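Local atomic coordinates of probable arylamine n-acetyl transferase (Mycobacterium abscessus, PDB entry 4GUZ), a protein that probably transfers acetyl groups from acetyl-coenzyme A to arylamine substrates, as other arylamine N-acetyltransferases do. Residues S274-L277 / L278-A282; A259-R262 / E263-I267; V66-K69 / L70-P74; R250-T253 / P254-L258. All coordinates share one frame; numbering follows the deposited sequence.

Contacts 4, 2 and 1 follow one another along the C-terminal part of the chain. Contacts 4 and 2 hold the start and the end of helix 254-263, with centres about 11 Å apart. Contact 1 lies on helix 271-282, which packs on that helix. L281 CD1 meets V257 CG1 of contact 4 at 3.7 Å, and L277 CD2 meets L261 CD1 of contact 2 at 3.8 Å. Contact 3 is the end of helix 63-72. It touches contact 2 through P74 CB, 3.4 Å from G266 O. Contact 3 also reaches E81 on helix 79-92, which begins at C79, probably the nucleophile of a Cys-His-Asp triad with H116 and D131.

Contact 1 (S274-L277 / L278-A282); sequences STLL and LERLA
L276 and R280 run side by side on helix 271-282, one turn apart and pointing the same way. The leucine fork meets the guanidinium: L276 CD1 lies 3.5 Å from R280 NH1, and L276 CG sits over one face of the flat group. The arginine gets there by a bend at chi2 (-81°), which brings its chain alongside the leucine. R280 NE is hydrogen-bonded to V54 O, and this bond further fixes the guanidinium. E279 takes another course and crosses L276 at about a right angle. Its OE1 comes to 4.0 Å from L276 CD1.

L277 and L281 meet at an angle on a different side of the helix. L277 CG touches L281 CD1 at 3.8 Å. L281 CG also leans on the carbonyl of its partner, 3.2 Å from L277 O. The same carbonyl accepts L281 N at 2.9 Å. R280 N bonds to L276 O at 3.2 Å, while E279 N reaches T275 O only weakly.

L277, L278 and L281 touch helix 254-263, and L276 and L277 touch helix 51-56. T275 and E279 are exposed. This is the i to i+4 pairing of an amphipathic alpha helix, laid with its leucine side against two neighbouring helices.

Contact 2 (A259-R262 / E263-I267); sequences ATLR and EIFGI
T260 touches both I264 and F265 through its methyl group. CG2 of T260 is 4.0 Å from I264 CG1 and also lies against F265 CE2. The threonine lies side by side with each of them, pointing the same way. The methyl faces this way because it stands opposite the backbone N, while OG1 turns back to bond with E256 O. I264 CG2 covers one face of the F265 ring over its centre, and L261 CA comes to the ring edge. On another side, A259 CB meets E263 OE1 at 3.7 Å. E263 OE2 and R262 NH2 form a long salt bridge of 3.9 Å, with the carboxylate and guanidinium planes 78° apart.

The backbone holds these groups in place. E263 N bonds to A259 O at 2.8 Å, almost straight. I264 N bonds to T260 O, which also takes a weak bond from F265 N. G266 then turns the chain with a positive phi of 69°. I267 N swings back to L261 O at 2.7 Å, arriving from above the carbonyl plane. L261 CB and I267 CB pack at 4.2 Å beside this bond.

Further out, L261, F265 and I267 rest on V222 of strand 221-226, and F265 also meets Y231, L233 and L238. This is typical of a helix C-terminus where a positive-phi glycine is the first residue to leave the helix, its apolar side set on an antiparallel sheet.

Contact 3 (V66-K69 / L70-P74); sequences VQAK and LLRSP
V66 and L70 make the apolar part of the contact. They lie side by side, with V66 CG1 3.9 Å from L70 CD1. L71 CD1 likewise rests on Q67 CB at 4.0 Å. Both leucines meet I46, and L70 and V66 also pack on L85 of helix 79-92.

The backbone bonds become weaker along the helix. L70 N to V66 O is short and nearly straight, 2.8 Å at 171°. L71 N reaches Q67 O at 2.9 Å, but from above the carbonyl plane. R72 N to A68 O and S73 N to K69 O are weak. The S73 hydroxyl adds to the last of these: OG donates to K69 O at 2.7 Å, in the carbonyl plane and on a lone pair. A chi1 of 77° folds OG back between the two arms of the S73 backbone, toward the preceding turn.

The polar side chains have partners beyond this helix. R72 bends at chi3 and lays a face of its guanidinium over Q67 C. Its NH2 is 3.7 Å from A68 CB, and NH1 forms a salt bridge with E17. K69 stays fully extended, and its NZ bridges D52 and E81. The Q67 amide is held by E12 O and Q14 N.

The chemistry implies that the last turn's K69 carbonyl is held by the S73 hydroxyl, where the backbone bonds are weak, with both cationic ends given acidic partners on other parts of the fold.

Contact 4 (R250-T253 / P254-L258); sequences RQLT and PAEVL
P254 begins the helix directly after the N-cap T253, and its ring packs on L278 of helix 271-282. A255 comes next and brings CB to 4.1 Å from T253 OG1. E256 carries most of the contact. Its N donates to T253 OG1 at 3.2 Å, which caps the first turn. Its side chain completes the exchange: E256 OE1 accepts T253 N at 2.8 Å and 169°. That bond comes in on the anti side of the carboxylate, 16° out of its plane. T253 OG1 also gives OE1 a weak bond, so the hydroxyl both accepts and donates. A chi1 of 64° sets OG1 between the T253 backbone N and carbonyl carbon, within reach of E256 N.

E256 OE2 meets the edge of the R250 guanidinium in a long salt bridge, 4.0 Å from NH2. L252 CD2 lies over one face of that guanidinium. V257 follows. Its N bonds to T253 O at 3.0 Å, and its CG2 packs on L252 CB at 3.8 Å.

T253 and E256 thus form a capping box between strand 246-251 and helix 254-263. Reciprocal bonds satisfy E256 N and T253 N, and the nearby arginine would probably favour a charged E256.

Contact 1 (S274-L277 / L278-A282)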
loop_
_atom_site.group_PDB
_atom_site.type_symbol
_atom_site.label_atom_id
_atom_site.label_comp_id
_atom_site.label_asym_id
_atom_site.label_seq_id
_atom_site.Cartn_x
_atom_site.Cartn_y
_atom_site.Cartn_z
ATOM N N SER A 274 1.972 18.188 -14.369
ATOM C CA SER A 274 0.553 18.558 -14.431
ATOM C C SER A 274 0.085 18.620 -15.888
ATOM O O SER A 274 -0.974 18.080 -16.214
ATOM C CB SER A 274 0.322 19.912 -13.762
ATOM O OG SER A 274 0.516 19.846 -12.359
ATOM N N THR A 275 0.901 19.260 -16.764
ATOM C CA THR A 275 0.643 19.402 -18.197
ATOM C C THR A 275 0.609 18.017 -18.855
ATOM O O THR A 275 -0.320 17.718 -19.611
ATOM C CB THR A 275 1.715 20.322 -18.833
ATOM O OG1 THR A 275 1.721 21.580 -18.152
ATOM C CG2 THR A 275 1.496 20.545 -20.328
ATOM N N LEU A 276 1.607 17.168 -18.540
ATOM C CA LEU A 276 1.708 15.808 -19.076
ATOM C C LEU A 276 0.563 14.924 -18.558
ATOM O O LEU A 276 0.062 14.090 -19.316
ATOM C CB LEU A 276 3.075 15.198 -18.729
ATOM C CG LEU A 276 3.447 13.850 -19.374
ATOM C CD1 LEU A 276 3.485 13.940 -20.897
ATOM C CD2 LEU A 276 4.787 13.357 -18.853
ATOM N N LEU A 277 0.124 15.112 -17.299
ATOM C CA LEU A 277 -0.972 14.292 -16.761
ATOM C C LEU A 277 -2.277 14.582 -17.500
ATOM O O LEU A 277 -2.944 13.636 -17.911
ATOM C CB LEU A 277 -1.143 14.446 -15.237
ATOM C CG LEU A 277 -2.258 13.593 -14.589
ATOM C CD1 LEU A 277 -1.953 12.109 -14.643
ATOM C CD2 LEU A 277 -2.501 14.003 -13.179
ATOM N N LEU A 278 -2.594 15.878 -17.735
ATOM C CA LEU A 278 -3.775 16.333 -18.481
ATOM C C LEU A 278 -3.831 15.688 -19.882
ATOM O O LEU A 278 -4.922 15.373 -20.354
ATOM C CB LEU A 278 -3.781 17.876 -18.610
ATOM C CG LEU A 278 -4.075 18.696 -17.353
ATOM C CD1 LEU A 278 -3.808 20.179 -17.582
ATOM C CD2 LEU A 278 -5.501 18.542 -16.923
ATOM N N GLU A 279 -2.653 15.475 -20.521
ATOM C CA GLU A 279 -2.510 14.831 -21.832
ATOM C C GLU A 279 -2.881 13.361 -21.725
ATOM O O GLU A 279 -3.620 12.867 -22.579
ATOM C CB GLU A 279 -1.084 14.999 -22.398
ATOM C CG GLU A 279 -0.770 16.414 -22.864
ATOM C CD GLU A 279 0.616 16.673 -23.431
ATOM O OE1 GLU A 279 1.323 15.702 -23.789
ATOM O OE2 GLU A 279 0.987 17.864 -23.538
ATOM N N ARG A 280 -2.411 12.668 -20.655
ATOM C CA ARG A 280 -2.766 11.262 -20.396
ATOM C C ARG A 280 -4.281 11.138 -20.136
ATOM O O ARG A 280 -4.916 10.202 -20.623
ATOM C CB ARG A 280 -1.982 10.690 -19.195
ATOM C CG ARG A 280 -0.462 10.672 -19.341
ATOM C CD ARG A 280 0.053 9.487 -20.152
ATOM N NE ARG A 280 1.485 9.258 -19.935
ATOM C CZ ARG A 280 2.463 9.864 -20.605
ATOM N NH1 ARG A 280 2.180 10.754 -21.550
ATOM N NH2 ARG A 280 3.730 9.588 -20.332
ATOM N N LEU A 281 -4.854 12.118 -19.411
ATOM C CA LEU A 281 -6.277 12.178 -19.065
ATOM C C LEU A 281 -7.173 12.521 -20.279
ATOM O O LEU A 281 -8.263 11.964 -20.385
ATOM C CB LEU A 281 -6.517 13.187 -17.925
ATOM C CG LEU A 281 -5.768 12.933 -16.601
ATOM C CD1 LEU A 281 -5.831 14.140 -15.702
ATOM C CD2 LEU A 281 -6.263 11.673 -15.878
ATOM N N ALA A 282 -6.723 13.411 -21.187
ATOM C CA ALA A 282 -7.497 13.801 -22.377
ATOM C C ALA A 282 -7.365 12.796 -23.550
ATOM O O ALA A 282 -8.091 12.926 -24.542
ATOM C CB ALA A 282 -7.072 15.185 -22.843
#

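Contact 2 (A259-R262 / E263-I267)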
loop_
_atom_site.group_PDB
_atom_site.type_symbol
_atom_site.label_atom_id
_atom_site.label_comp_id
_atom_site.label_asym_id
_atom_site.label_seq_id
_atom_site.Cartn_x
_atom_site.Cartn_y
_atom_site.Cartn_z
ATOM N N ALA A 259 -7.872 19.278 -9.662
ATOM C CA ALA A 259 -8.520 19.895 -8.493
ATOM C C ALA A 259 -8.760 18.863 -7.389
ATOM O O ALA A 259 -8.431 19.122 -6.233
ATOM C CB ALA A 259 -9.838 20.543 -8.895
ATOM N N THR A 260 -9.335 17.697 -7.749
ATOM C CA THR A 260 -9.639 16.601 -6.813
ATOM C C THR A 260 -8.348 16.066 -6.195
ATOM O O THR A 260 -8.318 15.826 -4.985
ATOM C CB THR A 260 -10.452 15.495 -7.517
ATOM O OG1 THR A 260 -11.739 16.029 -7.847
ATOM C CG2 THR A 260 -10.647 14.274 -6.652
ATOM N N LEU A 261 -7.280 15.917 -7.007
ATOM C CA LEU A 261 -5.988 15.445 -6.492
ATOM C C LEU A 261 -5.492 16.336 -5.347
ATOM O O LEU A 261 -5.072 15.823 -4.313
ATOM C CB LEU A 261 -4.937 15.368 -7.615
ATOM C CG LEU A 261 -5.048 14.156 -8.547
ATOM C CD1 LEU A 261 -4.105 14.297 -9.723
ATOM C CD2 LEU A 261 -4.778 12.844 -7.798
ATOM N N ARG A 262 -5.621 17.671 -5.494
ATOM C CA ARG A 262 -5.202 18.622 -4.463
ATOM C C ARG A 262 -6.189 18.671 -3.284
ATOM O O ARG A 262 -5.765 18.519 -2.141
ATOM C CB ARG A 262 -5.039 20.018 -5.095
ATOM C CG ARG A 262 -4.782 21.165 -4.115
ATOM C CD ARG A 262 -4.791 22.526 -4.808
ATOM N NE ARG A 262 -6.114 22.898 -5.328
ATOM C CZ ARG A 262 -6.426 22.959 -6.619
ATOM N NH1 ARG A 262 -5.511 22.696 -7.545
ATOM N NH2 ARG A 262 -7.652 23.296 -6.994
ATOM N N GLU A 263 -7.484 18.918 -3.554
ATOM C CA GLU A 263 -8.505 19.103 -2.519
ATOM C C GLU A 263 -8.797 17.837 -1.704
ATOM O O GLU A 263 -8.908 17.925 -0.483
ATOM C CB GLU A 263 -9.819 19.614 -3.125
ATOM C CG GLU A 263 -9.727 20.974 -3.812
ATOM C CD GLU A 263 -10.768 21.255 -4.888
ATOM O OE1 GLU A 263 -11.304 20.291 -5.484
ATOM O OE2 GLU A 263 -11.012 22.451 -5.167
ATOM N N ILE A 264 -8.968 16.681 -2.374
ATOM C CA ILE A 264 -9.328 15.439 -1.695
ATOM C C ILE A 264 -8.084 14.676 -1.247
ATOM O O ILE A 264 -8.053 14.194 -0.116
ATOM C CB ILE A 264 -10.251 14.553 -2.604
ATOM C CG1 ILE A 264 -11.631 15.225 -2.913
ATOM C CG2 ILE A 264 -10.415 13.095 -2.097
ATOM C CD1 ILE A 264 -12.570 15.537 -1.735
ATOM N N PHE A 265 -7.085 14.530 -2.129
ATOM C CA PHE A 265 -5.940 13.683 -1.815
ATOM C C PHE A 265 -4.681 14.418 -1.338
ATOM O O PHE A 265 -3.776 13.765 -0.817
ATOM C CB PHE A 265 -5.598 12.816 -3.040
ATOM C CG PHE A 265 -6.707 11.881 -3.462
ATOM C CD1 PHE A 265 -6.917 10.680 -2.797
ATOM C CD2 PHE A 265 -7.534 12.196 -4.534
ATOM C CE1 PHE A 265 -7.913 9.799 -3.208
ATOM C CE2 PHE A 265 -8.529 11.312 -4.952
ATOM C CZ PHE A 265 -8.717 10.119 -4.286
ATOM N N GLY A 266 -4.632 15.743 -1.483
ATOM C CA GLY A 266 -3.459 16.528 -1.104
ATOM C C GLY A 266 -2.270 16.284 -2.011
ATOM O O GLY A 266 -1.124 16.397 -1.568
ATOM N N ILE A 267 -2.540 15.918 -3.284
ATOM C CA ILE A 267 -1.538 15.639 -4.305
ATOM C C ILE A 267 -1.490 16.806 -5.300
ATOM O O ILE A 267 -2.520 17.197 -5.853
ATOM C CB ILE A 267 -1.804 14.268 -5.000
ATOM C CG1 ILE A 267 -1.545 13.121 -3.998
ATOM C CG2 ILE A 267 -0.944 14.075 -6.271
ATOM C CD1 ILE A 267 -2.094 11.726 -4.359
#

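Contact 3 (V66-K69 / L70-P74)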
loop_
_atom_site.group_PDB
_atom_site.type_symbol
_atom_site.label_atom_id
_atom_site.label_comp_id
_atom_site.label_asym_id
_atom_site.label_seq_id
_atom_site.Cartn_x
_atom_site.Cartn_y
_atom_site.Cartn_z
ATOM N N VAL A 66 12.515 8.176 -1.923
ATOM C CA VAL A 66 11.182 7.858 -1.384
ATOM C C VAL A 66 10.789 8.796 -0.236
ATOM O O VAL A 66 9.701 9.376 -0.303
ATOM C CB VAL A 66 11.097 6.360 -0.963
ATOM C CG1 VAL A 66 9.828 6.057 -0.153
ATOM C CG2 VAL A 66 11.170 5.464 -2.195
ATOM N N GLN A 67 11.647 8.974 0.803
ATOM C CA GLN A 67 11.274 9.837 1.935
ATOM C C GLN A 67 11.169 11.313 1.522
ATOM O O GLN A 67 10.328 12.028 2.065
ATOM C CB GLN A 67 12.202 9.661 3.154
ATOM C CG GLN A 67 13.632 10.180 2.999
ATOM C CD GLN A 67 14.489 9.781 4.167
ATOM O OE1 GLN A 67 14.000 9.353 5.221
ATOM N NE2 GLN A 67 15.793 9.887 3.993
ATOM N N ALA A 68 11.974 11.754 0.541
ATOM C CA ALA A 68 11.894 13.132 0.034
ATOM C C ALA A 68 10.556 13.347 -0.703
ATOM O O ALA A 68 9.877 14.335 -0.455
ATOM C CB ALA A 68 13.071 13.430 -0.892
ATOM N N LYS A 69 10.149 12.395 -1.561
ATOM C CA LYS A 69 8.874 12.482 -2.270
ATOM C C LYS A 69 7.673 12.348 -1.297
ATOM O O LYS A 69 6.809 13.223 -1.280
ATOM C CB LYS A 69 8.812 11.402 -3.361
ATOM C CG LYS A 69 7.536 11.400 -4.204
ATOM C CD LYS A 69 7.433 10.073 -4.913
ATOM C CE LYS A 69 6.237 9.970 -5.799
ATOM N NZ LYS A 69 6.162 8.623 -6.409
ATOM N N LEU A 70 7.645 11.288 -0.471
ATOM C CA LEU A 70 6.505 10.991 0.418
ATOM C C LEU A 70 6.354 11.891 1.647
ATOM O O LEU A 70 5.229 12.059 2.121
ATOM C CB LEU A 70 6.522 9.510 0.880
ATOM C CG LEU A 70 6.424 8.472 -0.241
ATOM C CD1 LEU A 70 6.092 7.088 0.288
ATOM C CD2 LEU A 70 5.395 8.842 -1.238
ATOM N N LEU A 71 7.447 12.451 2.176
ATOM C CA LEU A 71 7.341 13.251 3.394
ATOM C C LEU A 71 7.579 14.763 3.163
ATOM O O LEU A 71 7.264 15.557 4.052
ATOM C CB LEU A 71 8.356 12.762 4.460
ATOM C CG LEU A 71 8.479 11.273 4.818
ATOM C CD1 LEU A 71 9.616 11.056 5.816
ATOM C CD2 LEU A 71 7.196 10.731 5.436
ATOM N N ARG A 72 8.181 15.149 2.022
ATOM C CA ARG A 72 8.563 16.549 1.795
ATOM C C ARG A 72 7.966 17.190 0.521
ATOM O O ARG A 72 8.309 18.324 0.184
ATOM C CB ARG A 72 10.096 16.667 1.793
ATOM C CG ARG A 72 10.689 16.164 3.106
ATOM C CD ARG A 72 12.142 16.537 3.309
ATOM N NE ARG A 72 13.050 15.666 2.572
ATOM C CZ ARG A 72 13.825 14.741 3.125
ATOM N NH1 ARG A 72 13.788 14.529 4.433
ATOM N NH2 ARG A 72 14.642 14.019 2.375
ATOM N N SER A 73 7.033 16.506 -0.140
ATOM C CA SER A 73 6.336 17.043 -1.294
ATOM C C SER A 73 4.868 16.571 -1.260
ATOM O O SER A 73 4.591 15.535 -0.636
ATOM C CB SER A 73 7.033 16.652 -2.595
ATOM O OG SER A 73 6.787 15.308 -2.969
ATOM N N PRO A 74 3.916 17.306 -1.902
ATOM C CA PRO A 74 2.505 16.856 -1.888
ATOM C C PRO A 74 2.302 15.667 -2.842
ATOM O O PRO A 74 1.643 15.778 -3.879
ATOM C CB PRO A 74 1.742 18.110 -2.337
ATOM C CG PRO A 74 2.707 18.848 -3.204
ATOM C CD PRO A 74 4.071 18.582 -2.643
#

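Contact 4 (R250-T253 / P254-L258)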
loop_
_atom_site.group_PDB
_atom_site.type_symbol
_atom_site.label_atom_id
_atom_site.label_comp_id
_atom_site.label_asym_id
_atom_site.label_seq_id
_atom_site.Cartn_x
_atom_site.Cartn_y
_atom_site.Cartn_z
ATOM N N ARG A 250 -18.380 9.169 -9.971
ATOM C CA ARG A 250 -18.587 10.314 -10.850
ATOM C C ARG A 250 -17.350 10.536 -11.734
ATOM O O ARG A 250 -16.214 10.375 -11.259
ATOM C CB ARG A 250 -18.966 11.587 -10.073
ATOM C CG ARG A 250 -17.931 12.096 -9.076
ATOM C CD ARG A 250 -18.382 13.379 -8.390
ATOM N NE ARG A 250 -18.229 14.543 -9.266
ATOM C CZ ARG A 250 -17.379 15.542 -9.054
ATOM N NH1 ARG A 250 -16.590 15.537 -7.985
ATOM N NH2 ARG A 250 -17.304 16.551 -9.912
ATOM N N GLN A 251 -17.583 10.856 -13.031
ATOM C CA GLN A 251 -16.510 11.133 -13.973
ATOM C C GLN A 251 -16.040 12.576 -13.809
ATOM O O GLN A 251 -16.861 13.494 -13.722
ATOM C CB GLN A 251 -16.951 10.863 -15.428
ATOM C CG GLN A 251 -15.838 11.100 -16.469
ATOM C CD GLN A 251 -15.015 9.876 -16.829
ATOM O OE1 GLN A 251 -14.705 8.990 -16.004
ATOM N NE2 GLN A 251 -14.593 9.830 -18.082
ATOM N N LEU A 252 -14.726 12.771 -13.813
ATOM C CA LEU A 252 -14.109 14.084 -13.701
ATOM C C LEU A 252 -13.508 14.477 -15.026
ATOM O O LEU A 252 -13.020 13.613 -15.762
ATOM C CB LEU A 252 -13.009 14.076 -12.617
ATOM C CG LEU A 252 -13.405 13.681 -11.175
ATOM C CD1 LEU A 252 -12.189 13.567 -10.307
ATOM C CD2 LEU A 252 -14.314 14.714 -10.545
ATOM N N THR A 253 -13.542 15.783 -15.333
ATOM C CA THR A 253 -12.879 16.345 -16.505
ATOM C C THR A 253 -11.369 16.367 -16.200
ATOM O O THR A 253 -11.024 16.364 -15.013
ATOM C CB THR A 253 -13.383 17.780 -16.797
ATOM O OG1 THR A 253 -13.017 18.620 -15.706
ATOM C CG2 THR A 253 -14.883 17.863 -17.088
ATOM N N PRO A 254 -10.457 16.519 -17.191
ATOM C CA PRO A 254 -9.023 16.597 -16.857
ATOM C C PRO A 254 -8.699 17.674 -15.798
ATOM O O PRO A 254 -7.909 17.408 -14.888
ATOM C CB PRO A 254 -8.381 16.898 -18.213
ATOM C CG PRO A 254 -9.287 16.234 -19.190
ATOM C CD PRO A 254 -10.654 16.535 -18.657
ATOM N N ALA A 255 -9.356 18.852 -15.861
ATOM C CA ALA A 255 -9.161 19.919 -14.877
ATOM C C ALA A 255 -9.689 19.523 -13.486
ATOM O O ALA A 255 -9.037 19.833 -12.482
ATOM C CB ALA A 255 -9.839 21.195 -15.345
ATOM N N GLU A 256 -10.858 18.836 -13.416
ATOM C CA GLU A 256 -11.428 18.412 -12.129
ATOM C C GLU A 256 -10.517 17.388 -11.440
ATOM O O GLU A 256 -10.424 17.400 -10.216
ATOM C CB GLU A 256 -12.835 17.842 -12.302
ATOM C CG GLU A 256 -13.905 18.908 -12.485
ATOM C CD GLU A 256 -15.230 18.411 -13.037
ATOM O OE1 GLU A 256 -15.241 17.368 -13.729
ATOM O OE2 GLU A 256 -16.255 19.091 -12.811
ATOM N N VAL A 257 -9.815 16.539 -12.230
ATOM C CA VAL A 257 -8.857 15.549 -11.701
ATOM C C VAL A 257 -7.755 16.282 -10.934
ATOM O O VAL A 257 -7.502 15.932 -9.778
ATOM C CB VAL A 257 -8.267 14.630 -12.803
ATOM C CG1 VAL A 257 -7.108 13.773 -12.253
ATOM C CG2 VAL A 257 -9.351 13.737 -13.391
ATOM N N LEU A 258 -7.123 17.311 -11.552
ATOM C CA LEU A 258 -6.081 18.079 -10.851
ATOM C C LEU A 258 -6.634 18.734 -9.590
ATOM O O LEU A 258 -5.949 18.764 -8.567
ATOM C CB LEU A 258 -5.449 19.162 -11.744
ATOM C CG LEU A 258 -4.780 18.753 -13.059
ATOM C CD1 LEU A 258 -4.202 19.989 -13.734
ATOM C CD2 LEU A 258 -3.636 17.773 -12.826
#